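Local coordinates for protein group 3 allergen SMIPP-S Yv6023A04 (Sarcoptes scabiei type hominis, PDB 3H7O) that belongs to the trypsin-like S1 serine protease family but is an inactivated paralogue from the scabies mite, so probably has no proteolytic activity, at residues Q56-N61 / P66-P71. The protein carries 3 engineered substitutions. Sequence-based numbering, arbitrary orientation.
Sequences QYESTN and PGKSDP
The ring of Tyr57 carries Lys68 over one face: Lys68 CB stands 3.7 Å from the ring centroid, offset toward the rim in a CH-pi contact, and Lys68 CD follows above Tyr57 OH. At the ring's edge, in its plane, sits Asp70 N, beyond CE2. Tyr57 CG lies between the backbone N and the carbonyl carbon (chi1 59°), which swings the ring across to the facing strand; its hydroxyl is hydrogen-bonded to Lys100 N. Lys68 runs on past the ring and bends at its last torsion (chi4 70°); NZ comes to 3.1 Å from Glu58 OE1 from above the carboxylate plane, in a salt bridge, while Ser106 takes the other oxygen. The extended side chain of Gln56 lies on the other face of the sheet, with Ser69. Its NE2 gives Pro66 O a 2.8 Å bond on a lone pair, nearly in the amide plane, and also bonds Leu62 O; OE1 goes to Arg18, and a water bonded to Ser69 OG reaches OE1 by a weak bond. In the antiparallel hydrogen-bonded pair Tyr57-Lys68, Lys68 N to Tyr57 O (2.8 Å) is almost straight at 177°. Gly67, at positive phi and without a side chain, sets its CA against the carbonyl oxygens of Tyr57 and Glu58 in CA-H...O contacts. This is the loop end of the beta hairpin 54-57/68-78 in the six-stranded antiparallel barrel, one of two in the trypsin fold.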
loop_
_atom_site.group_PDB
_atom_site.type_symbol
_atom_site.label_atom_id
_atom_site.label_comp_id
_atom_site.label_asym_id
_atom_site.label_seq_id
_atom_site.Cartn_x
_atom_site.Cartn_y
_atom_site.Cartn_z
ATOM N N GLN A 56 3.178 7.886 9.127
ATOM C CA GLN A 56 2.134 8.052 10.131
ATOM C C GLN A 56 1.499 6.693 10.411
ATOM O O GLN A 56 1.058 5.994 9.488
ATOM C CB GLN A 56 1.078 9.069 9.677
ATOM C CG GLN A 56 0.001 9.369 10.738
ATOM C CD GLN A 56 -0.887 10.563 10.397
ATOM O OE1 GLN A 56 -0.756 11.183 9.339
ATOM N NE2 GLN A 56 -1.798 10.892 11.308
ATOM N N TYR A 57 1.454 6.326 11.686
ATOM C CA TYR A 57 0.972 5.007 12.087
ATOM C C TYR A 57 0.078 5.069 13.321
ATOM O O TYR A 57 -0.027 6.115 13.963
ATOM C CB TYR A 57 2.139 4.012 12.247
ATOM C CG TYR A 57 3.222 4.355 13.262
ATOM C CD1 TYR A 57 3.428 3.542 14.381
ATOM C CD2 TYR A 57 4.070 5.451 13.084
ATOM C CE1 TYR A 57 4.432 3.826 15.314
ATOM C CE2 TYR A 57 5.076 5.747 14.016
ATOM C CZ TYR A 57 5.251 4.927 15.125
ATOM O OH TYR A 57 6.244 5.209 16.044
ATOM N N GLU A 58 -0.598 3.955 13.618
ATOM C CA GLU A 58 -1.554 3.859 14.731
ATOM C C GLU A 58 -2.745 4.806 14.577
ATOM O O GLU A 58 -3.318 5.252 15.570
ATOM C CB GLU A 58 -0.859 4.085 16.087
ATOM C CG GLU A 58 0.297 3.134 16.367
ATOM C CD GLU A 58 0.790 3.179 17.804
ATOM O OE1 GLU A 58 0.323 4.032 18.588
ATOM O OE2 GLU A 58 1.654 2.347 18.152
ATOM N N SER A 59 -3.131 5.085 13.331
ATOM C CA SER A 59 -4.099 6.140 13.037
ATOM C C SER A 59 -5.406 5.627 12.439
ATOM O O SER A 59 -5.419 4.982 11.393
ATOM C CB SER A 59 -3.476 7.202 12.115
ATOM O OG SER A 59 -4.421 8.207 11.779
ATOM N N THR A 60 -6.508 5.957 13.099
ATOM C CA THR A 60 -7.837 5.589 12.621
ATOM C C THR A 60 -8.419 6.714 11.759
ATOM O O THR A 60 -9.354 6.505 10.987
ATOM C CB THR A 60 -8.741 5.217 13.815
ATOM O OG1 THR A 60 -8.169 4.079 14.475
ATOM C CG2 THR A 60 -10.164 4.880 13.374
ATOM N N ASN A 61 -7.844 7.908 11.907
ATOM C CA ASN A 61 -8.153 9.059 11.067
ATOM C C ASN A 61 -6.939 9.979 11.079
ATOM O O ASN A 61 -6.498 10.405 12.144
ATOM C CB ASN A 61 -9.410 9.792 11.559
ATOM C CG ASN A 61 -9.761 10.998 10.697
ATOM O OD1 ASN A 61 -9.037 11.998 10.674
ATOM N ND2 ASN A 61 -10.880 10.914 9.990
ATOM N N PRO A 66 -4.582 11.019 15.077
ATOM C CA PRO A 66 -3.356 11.031 14.269
ATOM C C PRO A 66 -2.324 9.952 14.605
ATOM O O PRO A 66 -1.400 9.733 13.816
ATOM C CB PRO A 66 -2.775 12.423 14.538
ATOM C CG PRO A 66 -3.274 12.777 15.890
ATOM C CD PRO A 66 -4.654 12.189 15.973
ATOM N N GLY A 67 -2.486 9.292 15.752
ATOM C CA GLY A 67 -1.576 8.231 16.188
ATOM C C GLY A 67 -0.153 8.727 16.400
ATOM O O GLY A 67 0.083 9.650 17.177
ATOM N N LYS A 68 0.790 8.112 15.691
ATOM C CA LYS A 68 2.204 8.478 15.785
ATOM C C LYS A 68 2.782 8.822 14.415
ATOM O O LYS A 68 2.232 8.420 13.386
ATOM C CB LYS A 68 3.006 7.327 16.393
ATOM C CG LYS A 68 2.705 7.055 17.849
ATOM C CD LYS A 68 3.462 5.828 18.322
ATOM C CE LYS A 68 3.597 5.831 19.830
ATOM N NZ LYS A 68 2.290 5.586 20.493
ATOM N N SER A 69 3.896 9.550 14.411
ATOM C CA SER A 69 4.602 9.869 13.177
ATOM C C SER A 69 6.113 9.709 13.316
ATOM O O SER A 69 6.723 10.223 14.260
ATOM C CB SER A 69 4.252 11.276 12.696
ATOM O OG SER A 69 2.889 11.343 12.310
ATOM N N ASP A 70 6.702 8.988 12.367
ATOM C CA ASP A 70 8.138 8.748 12.343
ATOM C C ASP A 70 8.747 9.478 11.146
ATOM O O ASP A 70 8.591 9.032 10.009
ATOM C CB ASP A 70 8.412 7.243 12.239
ATOM C CG ASP A 70 9.858 6.882 12.526
ATOM O OD1 ASP A 70 10.756 7.724 12.308
ATOM O OD2 ASP A 70 10.097 5.732 12.957
ATOM N N PRO A 71 9.432 10.611 11.401
ATOM C CA PRO A 71 10.061 11.417 10.348
ATOM C C PRO A 71 11.530 11.060 10.103
ATOM O O PRO A 71 12.329 11.939 9.766
ATOM C CB PRO A 71 9.976 12.825 10.925
ATOM C CG PRO A 71 10.185 12.598 12.392
ATOM C CD PRO A 71 9.488 11.293 12.708
HETATM O O HOH W 1 1.920 12.946 10.405
#